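Local coordinates for protein extracellular ligand-binding receptor (Desulfitobacterium hafniense, PDB 4Q6B) that binds leucine and probably serves as the substrate-binding component of an ABC transporter for amino-acid uptake, at residues 134-138 with 168-172; 201-207 with 227-233; 255-259 with 282-288. All coordinates share one frame; numbering follows the deposited sequence.

Interaction 1 of 3, residues 134-138 with 168-172. With CA (calcium ion), chain D.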
loop_
_atom_site.group_PDB
_atom_site.type_symbol
_atom_site.label_atom_id
_atom_site.label_comp_id
_atom_site.label_asym_id
_atom_site.label_seq_id
_atom_site.Cartn_x
_atom_site.Cartn_y
_atom_site.Cartn_z
ATOM N N ALA A 134 -5.546 -1.305 -15.656
ATOM C CA ALA A 134 -6.281 -1.732 -16.854
ATOM C C ALA A 134 -6.434 -0.583 -17.838
ATOM O O ALA A 134 -6.291 -0.756 -19.067
ATOM C CB ALA A 134 -7.645 -2.300 -16.501
ATOM N N ILE A 135 -6.716 0.595 -17.301
ATOM C CA ILE A 135 -6.864 1.785 -18.155
ATOM C C ILE A 135 -5.587 2.078 -18.921
ATOM O O ILE A 135 -5.631 2.349 -20.109
ATOM C CB ILE A 135 -7.322 3.007 -17.339
ATOM C CG1 ILE A 135 -8.801 2.786 -16.992
ATOM C CG2 ILE A 135 -7.135 4.318 -18.156
ATOM C CD1 ILE A 135 -9.356 3.748 -16.007
ATOM N N TYR A 136 -4.466 2.032 -18.233
ATOM C CA TYR A 136 -3.178 2.346 -18.839
ATOM C C TYR A 136 -2.831 1.294 -19.881
ATOM O O TYR A 136 -2.394 1.619 -20.997
ATOM C CB TYR A 136 -2.090 2.396 -17.761
ATOM C CG TYR A 136 -0.724 2.648 -18.367
ATOM C CD1 TYR A 136 -0.370 3.906 -18.828
ATOM C CD2 TYR A 136 0.202 1.605 -18.496
ATOM C CE1 TYR A 136 0.885 4.127 -19.383
ATOM C CE2 TYR A 136 1.442 1.824 -19.046
ATOM C CZ TYR A 136 1.777 3.076 -19.481
ATOM O OH TYR A 136 3.022 3.270 -20.053
ATOM N N LEU A 137 -3.014 0.024 -19.511
ATOM C CA LEU A 137 -2.583 -1.060 -20.406
ATOM C C LEU A 137 -3.404 -1.052 -21.683
ATOM O O LEU A 137 -2.873 -1.259 -22.790
ATOM C CB LEU A 137 -2.675 -2.408 -19.697
ATOM C CG LEU A 137 -1.605 -2.558 -18.598
ATOM C CD1 LEU A 137 -1.980 -3.796 -17.766
ATOM C CD2 LEU A 137 -0.190 -2.693 -19.214
ATOM N N ALA A 138 -4.691 -0.746 -21.569
ATOM C CA ALA A 138 -5.494 -0.679 -22.785
ATOM C C ALA A 138 -5.037 0.497 -23.644
ATOM O O ALA A 138 -4.997 0.389 -24.850
ATOM C CB ALA A 138 -6.960 -0.581 -22.486
ATOM N N ALA A 168 -13.641 -4.595 -19.264
ATOM C CA ALA A 168 -14.316 -3.341 -19.598
ATOM C C ALA A 168 -13.488 -2.453 -20.524
ATOM O O ALA A 168 -14.021 -1.574 -21.218
ATOM C CB ALA A 168 -14.656 -2.587 -18.298
ATOM N N GLN A 169 -12.184 -2.682 -20.557
ATOM C CA GLN A 169 -11.294 -1.958 -21.456
ATOM C C GLN A 169 -11.111 -2.641 -22.815
ATOM O O GLN A 169 -10.371 -2.163 -23.649
ATOM C CB GLN A 169 -9.930 -1.752 -20.816
ATOM C CG GLN A 169 -9.929 -0.882 -19.585
ATOM C CD GLN A 169 -10.344 0.534 -19.889
ATOM O OE1 GLN A 169 -9.795 1.166 -20.766
ATOM N NE2 GLN A 169 -11.326 1.029 -19.164
ATOM N N GLY A 170 -11.764 -3.775 -23.004
ATOM C CA GLY A 170 -11.620 -4.574 -24.220
ATOM C C GLY A 170 -10.426 -5.511 -24.216
ATOM O O GLY A 170 -10.009 -6.013 -25.273
ATOM N N ILE A 171 -9.866 -5.762 -23.045
ATOM C CA ILE A 171 -8.792 -6.760 -22.916
ATOM C C ILE A 171 -9.360 -8.104 -22.545
ATOM O O ILE A 171 -10.140 -8.225 -21.578
ATOM C CB ILE A 171 -7.772 -6.290 -21.849
ATOM C CG1 ILE A 171 -7.181 -4.935 -22.255
ATOM C CG2 ILE A 171 -6.647 -7.308 -21.636
ATOM C CD1 ILE A 171 -6.349 -4.317 -21.124
ATOM N N THR A 172 -8.975 -9.140 -23.313
ATOM C CA THR A 172 -9.405 -10.502 -23.058
ATOM C C THR A 172 -8.317 -11.178 -22.241
ATOM O O THR A 172 -7.130 -11.012 -22.548
ATOM C CB THR A 172 -9.528 -11.241 -24.399
ATOM O OG1 THR A 172 -10.498 -10.572 -25.215
ATOM C CG2 THR A 172 -9.955 -12.686 -24.200
HETATM CA CA CA D . -10.767 -6.427 -27.502
HETATM O O HOH W 1 -8.161 3.106 -21.374
HETATM O O HOH W 2 -9.377 -8.515 -26.877
HETATM O O HOH W 3 -12.916 -7.415 -25.935
HETATM O O HOH W 4 -9.465 -4.779 -27.633
HETATM O O HOH W 5 -12.111 -8.196 -28.683
HETATM O O HOH W 6 -9.598 -6.679 -29.700
#

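Interaction 2 of 3, residues 201-207 with 227-233. With LEU (leucine), chain B; EDO (1,2-ethanediol), chain G.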
loop_
_atom_site.group_PDB
_atom_site.type_symbol
_atom_site.label_atom_id
_atom_site.label_comp_id
_atom_site.label_asym_id
_atom_site.label_seq_id
_atom_site.Cartn_x
_atom_site.Cartn_y
_atom_site.Cartn_z
ATOM N N ILE A 201 1.559 -10.027 -19.462
ATOM C CA ILE A 201 1.227 -10.829 -18.279
ATOM C C ILE A 201 1.028 -9.943 -17.061
ATOM O O ILE A 201 1.907 -9.106 -16.737
ATOM C CB ILE A 201 2.335 -11.855 -17.968
ATOM C CG1 ILE A 201 2.499 -12.794 -19.136
ATOM C CG2 ILE A 201 1.967 -12.688 -16.736
ATOM C CD1 ILE A 201 3.805 -13.649 -19.110
ATOM N N PHE A 202 -0.108 -10.131 -16.387
ATOM C CA PHE A 202 -0.334 -9.503 -15.095
ATOM C C PHE A 202 -0.045 -10.526 -13.992
ATOM O O PHE A 202 -0.618 -11.610 -13.953
ATOM C CB PHE A 202 -1.767 -9.041 -14.980
ATOM C CG PHE A 202 -2.059 -8.364 -13.685
ATOM C CD1 PHE A 202 -1.421 -7.206 -13.337
ATOM C CD2 PHE A 202 -2.920 -8.960 -12.776
ATOM C CE1 PHE A 202 -1.660 -6.598 -12.103
ATOM C CE2 PHE A 202 -3.185 -8.354 -11.539
ATOM C CZ PHE A 202 -2.544 -7.174 -11.204
ATOM N N ILE A 203 0.863 -10.158 -13.103
ATOM C CA ILE A 203 1.260 -11.011 -12.008
ATOM C C ILE A 203 0.526 -10.567 -10.741
ATOM O O ILE A 203 0.818 -9.532 -10.176
ATOM C CB ILE A 203 2.772 -10.898 -11.790
ATOM C CG1 ILE A 203 3.516 -11.223 -13.090
ATOM C CG2 ILE A 203 3.228 -11.794 -10.653
ATOM C CD1 ILE A 203 4.962 -10.775 -13.117
ATOM N N ALA A 204 -0.393 -11.406 -10.295
ATOM C CA ALA A 204 -1.222 -11.143 -9.134
ATOM C C ALA A 204 -0.691 -11.994 -7.995
ATOM O O ALA A 204 -1.426 -12.632 -7.269
ATOM C CB ALA A 204 -2.670 -11.456 -9.418
ATOM N N LYS A 205 0.618 -12.070 -7.945
ATOM C CA LYS A 205 1.343 -12.725 -6.895
ATOM C C LYS A 205 2.223 -11.651 -6.290
ATOM O O LYS A 205 2.742 -10.806 -6.998
ATOM C CB LYS A 205 2.236 -13.816 -7.478
ATOM C CG LYS A 205 1.583 -15.162 -7.688
ATOM C CD LYS A 205 2.592 -16.289 -7.495
ATOM C CE LYS A 205 2.007 -17.410 -6.658
ATOM N NZ LYS A 205 1.550 -18.587 -7.456
ATOM N N THR A 206 2.383 -11.676 -4.979
ATOM C CA THR A 206 3.287 -10.749 -4.319
ATOM C C THR A 206 4.731 -11.090 -4.664
ATOM O O THR A 206 5.023 -12.200 -5.055
ATOM C CB THR A 206 3.130 -10.784 -2.794
ATOM O OG1 THR A 206 3.488 -12.079 -2.315
ATOM C CG2 THR A 206 1.711 -10.497 -2.412
ATOM N N ALA A 207 5.610 -10.105 -4.557
ATOM C CA ALA A 207 6.997 -10.277 -4.936
ATOM C C ALA A 207 7.670 -11.335 -4.079
ATOM O O ALA A 207 8.355 -12.192 -4.603
ATOM C CB ALA A 207 7.740 -8.962 -4.815
ATOM N N LEU A 227 5.599 -7.316 -18.459
ATOM C CA LEU A 227 5.158 -7.894 -17.191
ATOM C C LEU A 227 4.642 -6.737 -16.330
ATOM O O LEU A 227 5.243 -5.641 -16.317
ATOM C CB LEU A 227 6.310 -8.622 -16.467
ATOM C CG LEU A 227 7.078 -9.661 -17.298
ATOM C CD1 LEU A 227 8.084 -10.359 -16.412
ATOM C CD2 LEU A 227 6.099 -10.691 -17.872
ATOM N N ILE A 228 3.520 -6.984 -15.659
ATOM C CA ILE A 228 2.852 -5.959 -14.841
ATOM C C ILE A 228 2.530 -6.557 -13.493
ATOM O O ILE A 228 2.123 -7.735 -13.405
ATOM C CB ILE A 228 1.530 -5.489 -15.539
ATOM C CG1 ILE A 228 1.833 -4.884 -16.908
ATOM C CG2 ILE A 228 0.804 -4.439 -14.679
ATOM C CD1 ILE A 228 1.518 -5.788 -18.077
ATOM N N ALA A 229 2.702 -5.770 -12.425
ATOM C CA ALA A 229 2.444 -6.269 -11.068
ATOM C C ALA A 229 1.935 -5.143 -10.166
ATOM O O ALA A 229 1.955 -3.962 -10.545
ATOM C CB ALA A 229 3.713 -6.886 -10.492
ATOM N N GLY A 230 1.522 -5.499 -8.950
ATOM C CA GLY A 230 0.989 -4.522 -8.026
ATOM C C GLY A 230 1.921 -4.068 -6.940
ATOM O O GLY A 230 3.137 -4.176 -7.079
ATOM N N ASN A 231 1.392 -3.557 -5.829
ATOM C CA ASN A 231 2.229 -2.751 -4.951
ATOM C C ASN A 231 3.345 -3.431 -4.145
ATOM O O ASN A 231 4.256 -2.727 -3.655
ATOM C CB ASN A 231 1.356 -1.920 -3.997
ATOM C CG ASN A 231 1.256 -2.544 -2.626
ATOM O OD1 ASN A 231 0.651 -3.599 -2.460
ATOM N ND2 ASN A 231 1.875 -1.918 -1.646
ATOM N N SER A 232 3.287 -4.756 -3.950
ATOM C CA SER A 232 4.354 -5.399 -3.186
ATOM C C SER A 232 5.686 -5.364 -3.954
ATOM O O SER A 232 6.757 -5.676 -3.403
ATOM C CB SER A 232 3.985 -6.857 -2.866
ATOM O OG SER A 232 3.674 -7.535 -4.063
ATOM N N TRP A 233 5.607 -4.992 -5.219
ATOM C CA TRP A 233 6.781 -4.975 -6.099
ATOM C C TRP A 233 7.523 -3.632 -6.030
ATOM O O TRP A 233 8.621 -3.501 -6.581
ATOM C CB TRP A 233 6.374 -5.308 -7.522
ATOM C CG TRP A 233 5.908 -6.740 -7.674
ATOM C CD1 TRP A 233 4.721 -7.275 -7.251
ATOM C CD2 TRP A 233 6.604 -7.789 -8.342
ATOM N NE1 TRP A 233 4.653 -8.610 -7.593
ATOM C CE2 TRP A 233 5.800 -8.946 -8.263
ATOM C CE3 TRP A 233 7.851 -7.872 -8.966
ATOM C CZ2 TRP A 233 6.197 -10.173 -8.822
ATOM C CZ3 TRP A 233 8.239 -9.086 -9.502
ATOM C CH2 TRP A 233 7.409 -10.220 -9.423
HETATM N N LEU B . -0.054 -4.664 0.307
HETATM C CA LEU B . 0.386 -5.803 1.121
HETATM C C LEU B . -0.768 -6.354 1.942
HETATM O O LEU B . -0.633 -7.362 2.623
HETATM C CB LEU B . 1.526 -5.363 2.038
HETATM C CG LEU B . 2.675 -5.062 1.070
HETATM C CD1 LEU B . 3.300 -3.732 1.373
HETATM C CD2 LEU B . 3.726 -6.161 0.999
HETATM O OXT LEU B . -1.870 -5.789 1.880
HETATM C C1 EDO G . -0.438 -8.279 -5.698
HETATM O O1 EDO G . -0.534 -9.447 -4.862
HETATM C C2 EDO G . 0.131 -7.099 -4.928
HETATM O O2 EDO G . 1.527 -7.144 -5.011
HETATM O O HOH W 7 1.089 -8.174 -7.955
#

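Interaction 3 of 3, residues 255-259 with 282-288. With LEU (leucine), chain B.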
loop_
_atom_site.group_PDB
_atom_site.type_symbol
_atom_site.label_atom_id
_atom_site.label_comp_id
_atom_site.label_asym_id
_atom_site.label_seq_id
_atom_site.Cartn_x
_atom_site.Cartn_y
_atom_site.Cartn_z
ATOM N N GLY A 255 2.096 -1.078 -10.221
ATOM C CA GLY A 255 1.047 -0.204 -9.763
ATOM C C GLY A 255 1.246 -0.002 -8.276
ATOM O O GLY A 255 1.220 -0.928 -7.507
ATOM N N SER A 256 1.429 1.245 -7.888
ATOM C CA SER A 256 1.865 1.570 -6.550
ATOM C C SER A 256 1.363 2.943 -6.203
ATOM O O SER A 256 0.345 3.351 -6.699
ATOM C CB SER A 256 3.380 1.502 -6.430
ATOM O OG SER A 256 3.759 1.542 -5.079
ATOM N N PHE A 257 2.050 3.588 -5.279
ATOM C CA PHE A 257 1.726 4.932 -4.840
ATOM C C PHE A 257 3.000 5.691 -4.436
ATOM O O PHE A 257 4.042 5.103 -4.236
ATOM C CB PHE A 257 0.726 4.885 -3.688
ATOM C CG PHE A 257 1.190 4.054 -2.542
ATOM C CD1 PHE A 257 0.798 2.750 -2.418
ATOM C CD2 PHE A 257 2.048 4.582 -1.602
ATOM C CE1 PHE A 257 1.250 1.975 -1.372
ATOM C CE2 PHE A 257 2.499 3.816 -0.564
ATOM C CZ PHE A 257 2.098 2.515 -0.445
ATOM N N PHE A 258 2.885 7.012 -4.374
ATOM C CA PHE A 258 3.973 7.937 -4.093
ATOM C C PHE A 258 4.843 8.203 -5.315
ATOM O O PHE A 258 5.510 7.324 -5.814
ATOM C CB PHE A 258 4.846 7.573 -2.885
ATOM C CG PHE A 258 5.912 8.598 -2.599
ATOM C CD1 PHE A 258 5.568 9.914 -2.371
ATOM C CD2 PHE A 258 7.245 8.256 -2.596
ATOM C CE1 PHE A 258 6.530 10.870 -2.134
ATOM C CE2 PHE A 258 8.210 9.196 -2.346
ATOM C CZ PHE A 258 7.852 10.506 -2.117
ATOM N N ASN A 259 4.816 9.439 -5.777
ATOM C CA ASN A 259 5.692 9.863 -6.878
ATOM C C ASN A 259 6.614 10.949 -6.347
ATOM O O ASN A 259 6.164 12.074 -6.095
ATOM C CB ASN A 259 4.840 10.413 -8.004
ATOM C CG ASN A 259 5.679 10.876 -9.185
ATOM O OD1 ASN A 259 6.924 10.911 -9.108
ATOM N ND2 ASN A 259 5.011 11.223 -10.283
ATOM N N PRO A 282 13.419 8.982 -0.085
ATOM C CA PRO A 282 12.377 8.257 0.658
ATOM C C PRO A 282 11.742 7.158 -0.193
ATOM O O PRO A 282 11.701 7.265 -1.427
ATOM C CB PRO A 282 11.342 9.339 0.973
ATOM C CG PRO A 282 11.513 10.356 -0.156
ATOM C CD PRO A 282 13.009 10.359 -0.444
ATOM N N THR A 283 11.255 6.114 0.470
ATOM C CA THR A 283 10.460 5.063 -0.168
ATOM C C THR A 283 8.964 5.429 -0.135
ATOM O O THR A 283 8.546 6.370 0.558
ATOM C CB THR A 283 10.606 3.764 0.618
ATOM O OG1 THR A 283 10.240 3.999 1.997
ATOM C CG2 THR A 283 12.049 3.267 0.588
ATOM N N SER A 284 8.154 4.673 -0.877
ATOM C CA SER A 284 6.694 4.845 -0.813
ATOM C C SER A 284 6.155 4.622 0.619
ATOM O O SER A 284 5.184 5.259 1.034
ATOM C CB SER A 284 6.035 3.876 -1.796
ATOM O OG SER A 284 6.248 2.531 -1.382
ATOM N N TYR A 285 6.765 3.705 1.360
ATOM C CA TYR A 285 6.336 3.490 2.757
ATOM C C TYR A 285 6.711 4.627 3.713
ATOM O O TYR A 285 5.908 4.980 4.612
ATOM C CB TYR A 285 6.897 2.148 3.278
ATOM C CG TYR A 285 6.442 1.018 2.385
ATOM C CD1 TYR A 285 5.116 0.630 2.349
ATOM C CD2 TYR A 285 7.334 0.444 1.479
ATOM C CE1 TYR A 285 4.692 -0.396 1.478
ATOM C CE2 TYR A 285 6.931 -0.552 0.616
ATOM C CZ TYR A 285 5.610 -0.969 0.617
ATOM O OH TYR A 285 5.236 -1.968 -0.268
ATOM N N ALA A 286 7.902 5.226 3.495
ATOM C CA ALA A 286 8.277 6.425 4.263
ATOM C C ALA A 286 7.236 7.508 4.006
ATOM O O ALA A 286 6.822 8.219 4.938
ATOM C CB ALA A 286 9.606 6.953 3.821
ATOM N N ALA A 287 6.840 7.641 2.738
ATOM C CA ALA A 287 5.840 8.665 2.362
ATOM C C ALA A 287 4.443 8.407 2.954
ATOM O O ALA A 287 3.788 9.328 3.453
ATOM C CB ALA A 287 5.771 8.796 0.810
ATOM N N ALA A 288 3.986 7.166 2.896
ATOM C CA ALA A 288 2.698 6.771 3.492
ATOM C C ALA A 288 2.705 6.939 5.020
ATOM O O ALA A 288 1.730 7.419 5.610
ATOM C CB ALA A 288 2.369 5.331 3.086
HETATM N N LEU B . -0.054 -4.664 0.307
HETATM C CA LEU B . 0.386 -5.803 1.121
HETATM C C LEU B . -0.768 -6.354 1.942
HETATM O O LEU B . -0.633 -7.362 2.623
HETATM C CB LEU B . 1.526 -5.363 2.038
HETATM C CG LEU B . 2.675 -5.062 1.070
HETATM C CD1 LEU B . 3.300 -3.732 1.373
HETATM C CD2 LEU B . 3.726 -6.161 0.999
HETATM O OXT LEU B . -1.870 -5.789 1.880
#

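Interaction 1 of 3, residues 134-138 with 168-172
Ala138 CB presses on Gln169 CB at 3.6 Å, the closest approach between residues 134-138 and 168-172. The rest of the packing flanks this pair. Gln169 CG rests 3.7 Å from Ala134 O, and the bend at chi2 (-64°) then turns the amide on toward Ile135. There NE2 lies 3.8 Å from Ile135 CG1, and the two side chains cross obliquely. From farther along the turn, Ile171 sends CD1 to within 4.0 Å of Ala138 CB, with Leu137 CB a little more distant. Outside the contact, Leu137 meets Phe162 and Ile171 meets Ala166, both of helix 153-168.

Polar links are indirect: no hydrogen bond joins the two segments. One water donates both to Ile135 O and, at 2.6 Å, to Gln169 OE1. Ala134 O is already taken within its helix by Ala138 N.

Metal binding belongs to the turn. Gly170, at positive phi (84°), makes a Schellman motif, and its O binds the calcium ion at 2.4 Å. Five waters complete the bonds modelled at this metal, and one of them is hydrogen-bonded to Thr172 OG1. The calcium adds no link to 134-138.

With no direct hydrogen bond and a single water as the polar bridge, the two elements are joined mainly by the fit of methyl and methylene groups.

Interaction 2 of 3, residues 201-207 with 227-233
Trp233 reaches across to Lys205 with its indole N-H: NE1 donates to Lys205 O at 3.0 Å, nearly straight (166°), and the acceptor lies in the ring plane. Ala207 CB lies over one face of the indole in a CH-pi contact, 3.9 Å from the centroid of the five-membered ring and 9° off its normal, while Ala229 CB sits over the opposite face toward the rim. Ile203 CG2 touches CZ2 at 3.8 Å, its side chain running at about a right angle to that of Trp233. Next to this, Ser232 OG accepts from Ala207 N at 3.3 Å, at the start of helix 207-221, where Thr206 is the N-cap.

Farther back, two parallel strands set these loops side by side. Ile203 N donates to Ile228 O (2.7 Å) and Ile228 N to Ile201 O (2.9 Å). Ile228 CG2 meets the Phe202 ring in its plane, at the edge, 3.8 Å from CD1. Where the strands part, a water donates to Ile203 O and accepts from Gly230 N.

Strand 200-204, helix 207-221 and strand 227-229 form a beta-alpha-beta unit, and the loop after its second strand brings Asn231 and Ser232 to the leucine, as in periplasmic binding proteins.

Interaction 3 of 3, residues 255-259 with 282-288
Thr283, whose carbonyl O lies beside the Phe258 ring, has its OG1 gripped twice: Ala286 N donates to it at 3.0 Å and 159°, and it is hydrogen-bonded to Asp24 O. This is an N-cap at the start of helix 284-301, which packs on strand 253-257 and the residues that follow. Phe258 meets the first turn of the helix broadside. Its chi1 of -177° swings CG away from the backbone N and lays the ring flat against Ala287, whose CB stands 3.5 Å from the ring centroid and 16° off the normal in a CH-pi contact. The Pro282 side chain crosses that of Phe258 at about a right angle, with CG 4.1 Å from Phe258 CE2. Replacing Phe258 by an alanine would probably open a gap beneath the methyl group of Ala287 and leave Pro282 with less to lean on.

Phe257 also packs on the helix start. Its ring turns an edge to Ser284 O, 3.4 Å from CE2, and the same CE2 lies 4.0 Å from Ala288 CB. Outside the contact, Lys344 NZ is hydrogen-bonded to the backbone O atoms of Phe257 and Phe258. At the pocket end, Tyr285 CE1 lies 4.3 Å from Phe257 CZ and 3.6 Å from CD1 of the bound leucine.

In the fold
Interactions 2 and 3 are buried and both touch the bound leucine, whereas interaction 1 is only partly buried and lies toward the surface, beside a hydrated calcium ion. Strands 227-229 and 253-257 are neighbours in one sheet, so interactions 2 and 3 adjoin directly; Ala229 O and Gly255 N probably share a hydrogen bond at 2.9 Å. Interaction 1 joins helix 126-139 to the turn between helix 153-168 and strand 172-177 of that sheet, and meets interaction 2 where Leu137 CD2 rests on Ile228 CD1. The chemistry follows position: backbone bonds and an indole N-H in interaction 2, aromatic rings against small helix side chains in interaction 3, and a water bridge with small apolar touches in interaction 1.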